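Local coordinates for hypothetical protein (PDB 4OO3) that is probably an oxidoreductase that binds a nicotinamide adenine dinucleotide cofactor through an N-terminal Rossmann domain, its substrate being unknown, at residues His405-Asp408 with Tyr409-Glu412; Tyr292-Gly296 with Val297-Val301; Val385-Ala389 with Lys390-Gly394; Lys275-Asn279 with Asp280-Val284; Phe47-Asp50 with Glu51-Arg55. All blocks are in the same frame, centred on the assembly; numbering follows the deposited sequence.

From the N terminus, contact 5 (47-55) comes first, the first turns of the helix in the beta-alpha-beta unit of the parallel, Rossmann-type sheet. Contact 4 (275-284) folds a loop back on the start of strand 282-294, and contact 2 (292-301) turns that strand's far end into strand 297-306; the two share a strand, their nearest atoms about 15 Å apart. Contact 3 (385-394) leads from strand 382-386 of the same mixed sheet toward helix 395-412, whose last turns form contact 1 (405-412) and pack on the parallel sheet. All five lie in series, none nesting or crossing; contacts 3 and 1 follow the chain from one sheet to the other.

Contact 1 of 5, residues His405-Asp408 with Tyr409-Glu412; sequences HFLD and YLKE
The His405 and Tyr409 rings meet obliquely one helical turn apart, their planes at 51°. Tyr409 CD2 lies over one face of the imidazole, toward its rim, while His405 CD2 lies at the edge of the phenol ring, in its plane. The closest pair is His405 NE2 and Tyr409 CE2, 3.0 Å apart, with centroids separated by 4.6 Å. The imidazole reaches this place because its CG stands anti to the backbone N (chi1 179°), which swings the ring along the helix toward the next turn. The phenyl ring of Phe406 likewise has Leu410 CG over one face, and its CE2 is 3.7 Å from Leu410 CD1; Leu407 CD2 meets the same methyl at 4.1 Å.

Behind these side chains, Tyr409 N to His405 O and Leu410 N to Phe406 O are both i+4 helix bonds of 3.0 Å. Lys411 N instead bonds to Asp408 O at 2.9 Å, an i+3 bond whose donor stands above the carbonyl plane. Phe406 and Leu410 both pack on Val91 of the parallel sheet.

On the outer side, Asp408 and Lys411 run alongside each other, and Lys411 NZ meets the anti side of Asp408 OD1 at 3.0 Å, 34° out of the carboxylate plane. The contact is therefore amphipathic: apolar groups seat this end of helix 395-412 on the Rossmann sheet, whereas the Asp408-Lys411 salt bridge probably balances the two charges on the outer flank.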
# COMPACT_ATOMS: atom_id res chain seq x y z
N HIS A 405 -8.85 10.70 5.97
CA HIS A 405 -9.46 10.90 4.66
C HIS A 405 -10.72 10.04 4.54
O HIS A 405 -11.76 10.51 4.08
CB HIS A 405 -8.46 10.62 3.53
CG HIS A 405 -9.02 10.78 2.15
ND1 HIS A 405 -9.62 9.75 1.45
CD2 HIS A 405 -9.06 11.86 1.32
CE1 HIS A 405 -10.02 10.18 0.27
NE2 HIS A 405 -9.69 11.45 0.16
N PHE A 406 -10.63 8.79 4.99
CA PHE A 406 -11.76 7.85 4.96
C PHE A 406 -12.90 8.32 5.86
O PHE A 406 -14.06 8.33 5.44
CB PHE A 406 -11.31 6.44 5.35
CG PHE A 406 -12.43 5.44 5.45
CD1 PHE A 406 -12.93 4.81 4.32
CD2 PHE A 406 -13.00 5.13 6.68
CE1 PHE A 406 -13.96 3.90 4.41
CE2 PHE A 406 -14.03 4.22 6.78
CZ PHE A 406 -14.51 3.60 5.64
N LEU A 407 -12.58 8.73 7.08
CA LEU A 407 -13.60 9.23 8.01
C LEU A 407 -14.28 10.51 7.52
O LEU A 407 -15.46 10.73 7.82
CB LEU A 407 -12.99 9.46 9.40
CG LEU A 407 -12.53 8.21 10.15
CD1 LEU A 407 -11.71 8.60 11.37
CD2 LEU A 407 -13.71 7.34 10.55
N ASP A 408 -13.56 11.36 6.80
CA ASP A 408 -14.16 12.54 6.15
C ASP A 408 -15.14 12.10 5.09
O ASP A 408 -16.29 12.56 5.06
CB ASP A 408 -13.10 13.41 5.47
CG ASP A 408 -12.64 14.55 6.33
OD1 ASP A 408 -13.50 15.21 6.95
OD2 ASP A 408 -11.42 14.79 6.38
N TYR A 409 -14.69 11.23 4.20
CA TYR A 409 -15.49 10.89 3.04
C TYR A 409 -16.72 10.06 3.39
O TYR A 409 -17.68 10.02 2.61
CB TYR A 409 -14.63 10.29 1.92
CG TYR A 409 -14.11 11.41 1.04
CD1 TYR A 409 -14.99 12.12 0.22
CD2 TYR A 409 -12.78 11.80 1.07
CE1 TYR A 409 -14.55 13.17 -0.57
CE2 TYR A 409 -12.33 12.86 0.29
CZ TYR A 409 -13.22 13.54 -0.53
OH TYR A 409 -12.78 14.58 -1.32
N LEU A 410 -16.73 9.45 4.57
CA LEU A 410 -17.96 8.85 5.10
C LEU A 410 -19.07 9.88 5.20
O LEU A 410 -20.23 9.57 4.92
CB LEU A 410 -17.73 8.20 6.47
CG LEU A 410 -17.03 6.84 6.51
CD1 LEU A 410 -16.80 6.41 7.95
CD2 LEU A 410 -17.83 5.79 5.74
N LYS A 411 -18.73 11.11 5.59
CA LYS A 411 -19.73 12.18 5.75
C LYS A 411 -20.54 12.41 4.47
O LYS A 411 -21.77 12.50 4.50
CB LYS A 411 -19.06 13.52 6.11
CG LYS A 411 -18.31 13.58 7.42
CD LYS A 411 -17.85 15.01 7.66
CE LYS A 411 -17.07 15.17 8.96
NZ LYS A 411 -15.69 14.62 8.87
N GLU A 412 -19.82 12.51 3.36
CA GLU A 412 -20.44 12.76 2.07
C GLU A 412 -21.05 11.49 1.50
O GLU A 412 -21.96 11.54 0.68
CB GLU A 412 -19.41 13.34 1.09
CG GLU A 412 -19.93 14.49 0.24
CD GLU A 412 -18.81 15.34 -0.30
OE1 GLU A 412 -17.88 14.78 -0.92
OE2 GLU A 412 -18.85 16.58 -0.10

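Contact 2 of 5, residues Tyr292-Gly296 with Val297-Val301; sequences YKIKG and VTAKV
Tyr292 and Ala299 face each other as a hydrogen-bonded antiparallel pair, and here the hairpin of strands 282-294 and 297-306 is tightly packed. Ala299 CB sits over one face of the phenol ring, 4.0 Å from its centroid and 22° off the normal, a CH-pi contact. Tyr292 CG lies between the backbone N and the carbonyl carbon (chi1 62°), which lays the ring across the neighbouring strand; Val301 CG1 comes up at its edge. Ile294 CG2 adds a contact of 4.4 Å to Ala299 CB on this same face, which helix 220-231 covers through Val224 and Val227 against Tyr292. Were Tyr292 an alanine, the ring lost from beside Ala299 CB would probably leave a gap toward Val301 and that helix.

Four backbone bonds fix the register. Ala299 N to Tyr292 O is 2.7 Å, nearly along the C=O axis, whereas Val297 N approaches Ile294 O from above the carbonyl plane, across the type I' turn of Ile294-Val297.

The turn and the Lys293 chain are looser. Lys293 CE only brushes Thr298 OG1, at 3.4 Å, although Thr298 packs against Pro178 and Pro181. A water bridges Gly296 O and Thr298 OG1, 2.7 Å from each. Lys295 sends its NZ away to Gln235. Gly296 has a positive phi (86°), readily adopted by glycine. The hairpin thus pairs an apolar, helix-covered face with a turn whose polar groups meet water and Gln235.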
# COMPACT_ATOMS: atom_id res chain seq x y z
N TYR A 292 3.62 -3.25 -18.06
CA TYR A 292 2.30 -3.02 -18.62
C TYR A 292 2.21 -1.64 -19.24
O TYR A 292 2.99 -0.74 -18.89
CB TYR A 292 1.22 -3.18 -17.55
CG TYR A 292 1.33 -2.20 -16.39
CD1 TYR A 292 2.22 -2.42 -15.34
CD2 TYR A 292 0.51 -1.07 -16.32
CE1 TYR A 292 2.31 -1.54 -14.28
CE2 TYR A 292 0.60 -0.19 -15.26
CZ TYR A 292 1.50 -0.42 -14.24
OH TYR A 292 1.59 0.45 -13.17
N LYS A 293 1.26 -1.48 -20.15
CA LYS A 293 0.97 -0.17 -20.71
C LYS A 293 -0.28 0.38 -20.04
O LYS A 293 -1.28 -0.32 -19.88
CB LYS A 293 0.78 -0.26 -22.22
CG LYS A 293 2.10 -0.40 -22.95
CD LYS A 293 1.93 -0.53 -24.45
CE LYS A 293 3.28 -0.33 -25.14
NZ LYS A 293 3.29 -0.89 -26.52
N ILE A 294 -0.18 1.64 -19.61
CA ILE A 294 -1.31 2.36 -19.04
C ILE A 294 -1.51 3.62 -19.88
O ILE A 294 -0.66 4.52 -19.88
CB ILE A 294 -1.11 2.69 -17.54
CG1 ILE A 294 -2.12 3.75 -17.09
CG2 ILE A 294 0.30 3.16 -17.25
CD1 ILE A 294 -2.30 3.84 -15.59
N LYS A 295 -2.61 3.65 -20.63
CA LYS A 295 -2.91 4.72 -21.58
C LYS A 295 -1.72 5.00 -22.49
O LYS A 295 -1.32 6.15 -22.68
CB LYS A 295 -3.34 6.00 -20.86
CG LYS A 295 -4.42 5.76 -19.83
CD LYS A 295 -5.50 6.82 -19.83
CE LYS A 295 -5.04 8.11 -19.19
NZ LYS A 295 -5.65 9.28 -19.87
N GLY A 296 -1.14 3.93 -23.04
CA GLY A 296 -0.05 4.04 -24.02
C GLY A 296 1.33 4.15 -23.41
O GLY A 296 2.32 4.03 -24.12
N VAL A 297 1.41 4.36 -22.09
CA VAL A 297 2.68 4.55 -21.39
C VAL A 297 3.14 3.23 -20.79
O VAL A 297 2.41 2.63 -20.01
CB VAL A 297 2.54 5.59 -20.25
CG1 VAL A 297 3.88 5.79 -19.54
CG2 VAL A 297 2.03 6.91 -20.80
N THR A 298 4.34 2.79 -21.14
CA THR A 298 4.89 1.56 -20.59
C THR A 298 5.44 1.81 -19.18
O THR A 298 6.33 2.64 -18.98
CB THR A 298 6.00 0.97 -21.47
OG1 THR A 298 5.49 0.69 -22.78
CG2 THR A 298 6.54 -0.31 -20.87
N ALA A 299 4.88 1.09 -18.20
CA ALA A 299 5.33 1.15 -16.83
C ALA A 299 5.92 -0.19 -16.43
O ALA A 299 5.54 -1.23 -16.97
CB ALA A 299 4.17 1.52 -15.92
N LYS A 300 6.86 -0.17 -15.49
CA LYS A 300 7.45 -1.39 -14.96
C LYS A 300 7.48 -1.29 -13.44
O LYS A 300 8.02 -0.34 -12.89
CB LYS A 300 8.88 -1.56 -15.49
CG LYS A 300 9.77 -2.53 -14.71
CD LYS A 300 10.15 -3.77 -15.52
CE LYS A 300 11.22 -4.60 -14.83
NZ LYS A 300 12.50 -3.86 -14.66
N VAL A 301 6.90 -2.27 -12.76
CA VAL A 301 6.99 -2.32 -11.31
C VAL A 301 7.57 -3.65 -10.85
O VAL A 301 7.34 -4.68 -11.48
CB VAL A 301 5.63 -2.08 -10.61
CG1 VAL A 301 5.05 -0.75 -11.05
CG2 VAL A 301 4.66 -3.22 -10.89
O HOH W 1 4.62 2.60 -24.54

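Contact 3 of 5, residues Val385-Ala389 with Lys390-Gly394; sequences VEIPA and KYRVG
Pro388 O lies at the edge of the Tyr391 ring, in its plane, while the proline ring itself runs alongside the phenol, pointing the same way. The setting is a short 3-10 turn followed by an inverse gamma turn centred on Arg392, linking strand 382-386 of the mixed sheet to helix 395-412. The evidence for the first turn is a pair of i+3 bonds: Tyr391 N to Pro388 O at 3.2 Å and Arg392 N to Ala389 O at 3.0 Å. Both donors stand well above the carbonyl planes, by 46° and 55°. For the second, Val393 N reaches back to Tyr391 O in a weak bond.

Pro388 and Ile387 both meet Tyr391. Pro388 CB is 3.8 Å from Tyr391 CD2, and its CG approaches CE2 of the same ring. Over one face of that ring lies Lys390 CE, 3.7 Å above the plane and over its centre, brought there by bends at chi2 and chi3 of the lysine. Ile387 crosses Tyr391 at about a right angle, with CG2 3.9 Å from Tyr391 CB, and rests on Ile155 and Leu159 of helix 155-164. The phenol hydroxyl is bonded elsewhere, to Pro371 O, which ties the turn to the loop before strand 374-379.

Arg392 bends at chi2 (-63°), which carries its guanidinium back past Ile387; NH1 bonds to Pro340 O. Its other terminal nitrogen, Arg392 NH2, passes Ile387 CD1 at 3.8 Å.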
# COMPACT_ATOMS: atom_id res chain seq x y z
N VAL A 385 16.21 17.58 -4.92
CA VAL A 385 15.16 18.35 -4.25
C VAL A 385 15.38 18.27 -2.74
O VAL A 385 15.09 17.26 -2.12
CB VAL A 385 13.75 17.83 -4.59
CG1 VAL A 385 12.68 18.67 -3.89
CG2 VAL A 385 13.53 17.85 -6.10
N GLU A 386 15.90 19.35 -2.17
CA GLU A 386 16.14 19.45 -0.74
C GLU A 386 14.80 19.50 -0.00
O GLU A 386 14.00 20.39 -0.24
CB GLU A 386 16.96 20.71 -0.46
CG GLU A 386 17.63 20.78 0.91
CD GLU A 386 18.30 22.12 1.17
OE1 GLU A 386 18.37 22.97 0.25
OE2 GLU A 386 18.76 22.34 2.31
N ILE A 387 14.58 18.54 0.88
CA ILE A 387 13.33 18.42 1.63
C ILE A 387 13.60 18.55 3.12
O ILE A 387 14.35 17.75 3.67
CB ILE A 387 12.67 17.06 1.37
CG1 ILE A 387 12.36 16.88 -0.11
CG2 ILE A 387 11.39 16.91 2.20
CD1 ILE A 387 12.22 15.44 -0.55
N PRO A 388 13.01 19.56 3.78
CA PRO A 388 13.13 19.70 5.24
C PRO A 388 12.74 18.43 6.02
O PRO A 388 11.80 17.72 5.63
CB PRO A 388 12.15 20.82 5.55
CG PRO A 388 12.16 21.67 4.33
CD PRO A 388 12.35 20.74 3.17
N ALA A 389 13.45 18.18 7.11
CA ALA A 389 13.24 17.00 7.95
C ALA A 389 11.82 16.89 8.48
O ALA A 389 11.36 15.78 8.73
CB ALA A 389 14.22 17.00 9.11
N LYS A 390 11.14 18.02 8.67
CA LYS A 390 9.78 18.03 9.20
C LYS A 390 8.78 17.25 8.34
O LYS A 390 7.80 16.72 8.86
CB LYS A 390 9.27 19.46 9.44
CG LYS A 390 9.43 20.41 8.26
CD LYS A 390 8.28 21.40 8.14
CE LYS A 390 7.06 20.76 7.49
NZ LYS A 390 5.91 21.69 7.33
N TYR A 391 9.02 17.18 7.03
CA TYR A 391 8.17 16.42 6.12
C TYR A 391 8.33 14.89 6.23
O TYR A 391 7.52 14.15 5.69
CB TYR A 391 8.41 16.83 4.67
CG TYR A 391 7.97 18.23 4.34
CD1 TYR A 391 6.63 18.52 4.08
CD2 TYR A 391 8.90 19.27 4.25
CE1 TYR A 391 6.23 19.80 3.76
CE2 TYR A 391 8.50 20.56 3.92
CZ TYR A 391 7.16 20.82 3.68
OH TYR A 391 6.76 22.10 3.37
N ARG A 392 9.38 14.43 6.91
CA ARG A 392 9.62 12.99 7.09
C ARG A 392 8.78 12.47 8.24
O ARG A 392 9.30 12.02 9.25
CB ARG A 392 11.11 12.71 7.34
CG ARG A 392 12.05 13.27 6.28
CD ARG A 392 11.81 12.65 4.92
NE ARG A 392 12.76 13.16 3.93
CZ ARG A 392 13.04 12.58 2.77
NH1 ARG A 392 12.45 11.43 2.42
NH2 ARG A 392 13.92 13.14 1.96
N VAL A 393 7.47 12.51 8.05
CA VAL A 393 6.53 12.21 9.12
C VAL A 393 6.41 10.72 9.44
O VAL A 393 5.90 10.37 10.50
CB VAL A 393 5.12 12.78 8.83
CG1 VAL A 393 5.15 14.30 8.89
CG2 VAL A 393 4.57 12.29 7.49
N GLY A 394 6.85 9.86 8.52
CA GLY A 394 6.89 8.41 8.78
C GLY A 394 5.62 7.65 8.42
O GLY A 394 4.56 8.24 8.17

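Contact 4 of 5, residues Lys275-Asn279 with Asp280-Val284; sequences KDVEN and DTLKV
Thr281 O accepts the amide of Glu278, N to O 2.9 Å with an N-H...O angle of 157°, and the same oxygen is approached by Val277 CA at 3.4 Å in a CA-H...O contact. The bond closes a hairpin-like chain reversal, carrying a single beta bridge (Val277-Leu282), that leads from loop 275-279 into strand 282-294 of the mixed sheet. A second bond, Lys283 N to Asp276 O at 3.0 Å, frames that bridge.

At the bend, Thr281 OG1 donates to Asn279 O (3.1 Å) from above the carbonyl plane. With OG1 beside its own backbone N (chi1 -54°), the hydroxyl faces back toward the bend. Replacing Thr281 with valine removes this donor, and the Asn279 carbonyl would probably lose one of the restraints on its orientation.

Away from the bend, Leu282 CD1 rests 3.6 Å from Asp276 CB, and the leucine side chain crosses that of Val277 at about a right angle; Tyr269 and Phe260 pack on the same leucine. Asp276 OD2 takes Lys275 NZ on its syn side, and that ammonium has a second partner in Asp208. Across the reversal, Glu278 OE2 stops 4.1 Å from Lys283 NZ, beyond a salt bridge.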
# COMPACT_ATOMS: atom_id res chain seq x y z
N LYS A 275 3.65 -28.02 1.04
CA LYS A 275 3.60 -27.93 -0.43
C LYS A 275 4.74 -27.07 -1.01
O LYS A 275 5.15 -27.30 -2.14
CB LYS A 275 2.25 -27.38 -0.89
CG LYS A 275 1.94 -25.97 -0.41
CD LYS A 275 0.53 -25.56 -0.79
CE LYS A 275 0.07 -24.35 0.00
NZ LYS A 275 1.01 -23.19 -0.07
N ASP A 276 5.22 -26.10 -0.23
CA ASP A 276 6.26 -25.16 -0.67
C ASP A 276 7.67 -25.51 -0.16
O ASP A 276 8.63 -24.83 -0.53
CB ASP A 276 5.90 -23.75 -0.20
CG ASP A 276 4.58 -23.27 -0.77
OD1 ASP A 276 4.36 -23.48 -1.98
OD2 ASP A 276 3.76 -22.71 -0.01
N VAL A 277 7.79 -26.53 0.67
CA VAL A 277 9.09 -26.97 1.19
C VAL A 277 9.73 -27.98 0.23
O VAL A 277 9.03 -28.81 -0.35
CB VAL A 277 8.94 -27.59 2.59
CG1 VAL A 277 10.29 -28.06 3.12
CG2 VAL A 277 8.31 -26.60 3.55
N GLU A 278 11.05 -27.90 0.08
CA GLU A 278 11.81 -28.85 -0.76
C GLU A 278 12.71 -29.76 0.08
O GLU A 278 12.25 -30.79 0.58
CB GLU A 278 12.61 -28.09 -1.82
CG GLU A 278 11.75 -27.45 -2.91
CD GLU A 278 12.45 -27.37 -4.26
OE1 GLU A 278 13.08 -28.37 -4.67
OE2 GLU A 278 12.36 -26.31 -4.91
N ASN A 279 13.99 -29.40 0.22
CA ASN A 279 14.90 -30.13 1.11
C ASN A 279 15.05 -29.35 2.40
O ASN A 279 16.08 -28.71 2.64
CB ASN A 279 16.26 -30.37 0.44
CG ASN A 279 16.31 -31.65 -0.36
OD1 ASN A 279 16.68 -31.64 -1.54
ND2 ASN A 279 15.93 -32.76 0.26
N ASP A 280 14.00 -29.39 3.21
CA ASP A 280 13.95 -28.61 4.45
C ASP A 280 14.01 -27.09 4.17
O ASP A 280 14.17 -26.29 5.09
CB ASP A 280 15.09 -29.05 5.39
CG ASP A 280 14.67 -29.12 6.85
OD1 ASP A 280 13.46 -29.15 7.16
OD2 ASP A 280 15.59 -29.16 7.71
N THR A 281 13.85 -26.71 2.90
CA THR A 281 13.96 -25.32 2.46
C THR A 281 12.61 -24.80 1.96
O THR A 281 12.05 -25.34 1.01
CB THR A 281 14.98 -25.19 1.31
OG1 THR A 281 16.22 -25.77 1.70
CG2 THR A 281 15.20 -23.73 0.92
N LEU A 282 12.09 -23.76 2.61
CA LEU A 282 10.81 -23.18 2.21
C LEU A 282 11.02 -22.19 1.07
O LEU A 282 11.87 -21.31 1.16
CB LEU A 282 10.15 -22.49 3.41
CG LEU A 282 8.88 -21.67 3.15
CD1 LEU A 282 7.77 -22.57 2.66
CD2 LEU A 282 8.47 -20.95 4.42
N LYS A 283 10.25 -22.36 -0.01
CA LYS A 283 10.33 -21.52 -1.20
C LYS A 283 9.04 -20.71 -1.35
O LYS A 283 7.99 -21.28 -1.64
CB LYS A 283 10.51 -22.37 -2.45
CG LYS A 283 11.71 -23.29 -2.42
CD LYS A 283 12.98 -22.58 -2.87
CE LYS A 283 14.12 -23.57 -3.02
NZ LYS A 283 14.96 -23.24 -4.20
N VAL A 284 9.14 -19.40 -1.15
CA VAL A 284 7.97 -18.53 -1.12
C VAL A 284 8.00 -17.64 -2.34
O VAL A 284 9.00 -16.98 -2.59
CB VAL A 284 7.99 -17.64 0.14
CG1 VAL A 284 6.78 -16.71 0.19
CG2 VAL A 284 8.05 -18.51 1.38

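Contact 5 of 5, residues Phe47-Asp50 with Glu51-Arg55; sequences FDVD and EHLKR
This is an i to i+4 contact within the first turns of helix 47-61, the helix of the beta-alpha-beta unit that joins strands 38-43 and 70-75 of the Rossmann-type sheet. Four backbone bonds establish the helix: Glu51 N to Phe47 O, His52 N to Asp48 O, Leu53 N to Val49 O and Lys54 N to Asp50 O, all between 2.9 and 3.1 Å.

The main side-chain meeting is a CH-pi contact. Glu51 CG lies over one face of the Phe47 ring, 3.6 Å from its centroid and 19° off the normal, the closest approach between the two side chains, Glu51 CG to Phe47 CZ, being 3.4 Å. The ring gets there because Phe47 CG is anti to the backbone N (chi1 176°), and the glutamate, bent at chi2, lays its carboxylate almost parallel to the ring, the two planes 5° apart. Glu51 OE2 is then met by Lys54 NZ at 2.7 Å, on its syn side, so Lys54 holds one oxygen of the carboxylate while the glutamate's CG covers the phenyl face.

A water joins two turns: it donates to Asp48 O at 2.8 Å and accepts from Arg55 NH1 at 2.7 Å, lying in the plane at the edge of the guanidinium. Glu51 O stands over a face of that same group.

Val49 CG2, 4.2 Å from Leu53 CG, belongs to the inward side. Asp48 OD2 bonds to Trp205 NE1. Val49 packs on strand 38-43, Leu53 on strand 70-75, and His52 and Arg55 on helix 22-26.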
# COMPACT_ATOMS: atom_id res chain seq x y z
N PHE A 47 -3.41 -16.81 18.02
CA PHE A 47 -2.32 -15.84 18.01
C PHE A 47 -2.71 -14.49 17.41
O PHE A 47 -2.46 -13.45 18.02
CB PHE A 47 -1.15 -16.45 17.24
CG PHE A 47 0.02 -15.51 17.07
CD1 PHE A 47 0.91 -15.30 18.10
CD2 PHE A 47 0.23 -14.87 15.86
CE1 PHE A 47 1.99 -14.45 17.95
CE2 PHE A 47 1.30 -14.01 15.69
CZ PHE A 47 2.18 -13.80 16.74
N ASP A 48 -3.31 -14.52 16.22
CA ASP A 48 -3.57 -13.29 15.46
C ASP A 48 -4.41 -12.28 16.25
O ASP A 48 -4.01 -11.13 16.40
CB ASP A 48 -4.25 -13.59 14.12
CG ASP A 48 -3.33 -14.32 13.14
OD1 ASP A 48 -2.09 -14.24 13.25
OD2 ASP A 48 -3.87 -14.97 12.23
N VAL A 49 -5.56 -12.71 16.78
CA VAL A 49 -6.41 -11.81 17.59
C VAL A 49 -5.77 -11.40 18.92
O VAL A 49 -5.92 -10.26 19.33
CB VAL A 49 -7.82 -12.41 17.85
CG1 VAL A 49 -7.75 -13.63 18.77
CG2 VAL A 49 -8.75 -11.35 18.45
N ASP A 50 -5.06 -12.31 19.57
CA ASP A 50 -4.36 -12.00 20.82
C ASP A 50 -3.34 -10.89 20.61
O ASP A 50 -3.21 -9.98 21.43
CB ASP A 50 -3.64 -13.23 21.39
CG ASP A 50 -4.59 -14.33 21.84
OD1 ASP A 50 -5.80 -14.07 21.99
OD2 ASP A 50 -4.12 -15.47 22.04
N GLU A 51 -2.61 -10.98 19.50
CA GLU A 51 -1.63 -9.95 19.16
C GLU A 51 -2.31 -8.62 18.85
O GLU A 51 -1.79 -7.56 19.20
CB GLU A 51 -0.77 -10.38 17.98
CG GLU A 51 0.16 -11.52 18.30
CD GLU A 51 1.15 -11.15 19.38
OE1 GLU A 51 2.00 -10.28 19.11
OE2 GLU A 51 1.07 -11.71 20.49
N HIS A 52 -3.46 -8.67 18.18
CA HIS A 52 -4.20 -7.45 17.90
C HIS A 52 -4.63 -6.78 19.19
O HIS A 52 -4.47 -5.57 19.35
CB HIS A 52 -5.42 -7.73 17.02
CG HIS A 52 -6.34 -6.56 16.92
ND1 HIS A 52 -6.11 -5.50 16.08
CD2 HIS A 52 -7.47 -6.25 17.61
CE1 HIS A 52 -7.06 -4.60 16.23
NE2 HIS A 52 -7.90 -5.04 17.15
N LEU A 53 -5.19 -7.57 20.11
CA LEU A 53 -5.68 -7.03 21.38
C LEU A 53 -4.57 -6.43 22.22
O LEU A 53 -4.78 -5.40 22.87
CB LEU A 53 -6.44 -8.11 22.18
CG LEU A 53 -7.74 -8.62 21.54
CD1 LEU A 53 -8.38 -9.67 22.44
CD2 LEU A 53 -8.71 -7.48 21.27
N LYS A 54 -3.39 -7.05 22.22
CA LYS A 54 -2.19 -6.48 22.87
C LYS A 54 -1.85 -5.08 22.36
O LYS A 54 -1.54 -4.19 23.15
CB LYS A 54 -0.96 -7.36 22.65
CG LYS A 54 -0.85 -8.56 23.57
CD LYS A 54 0.62 -8.95 23.74
CE LYS A 54 0.78 -10.37 24.24
NZ LYS A 54 0.61 -11.35 23.13
N ARG A 55 -1.90 -4.90 21.05
CA ARG A 55 -1.57 -3.62 20.44
C ARG A 55 -2.53 -2.54 20.89
O ARG A 55 -2.11 -1.44 21.24
CB ARG A 55 -1.59 -3.72 18.92
CG ARG A 55 -0.46 -4.57 18.36
CD ARG A 55 -0.70 -4.93 16.91
NE ARG A 55 0.24 -5.97 16.50
CZ ARG A 55 -0.07 -7.08 15.83
NH1 ARG A 55 -1.31 -7.34 15.43
NH2 ARG A 55 0.90 -7.94 15.54
O HOH W 2 -2.37 -9.68 14.68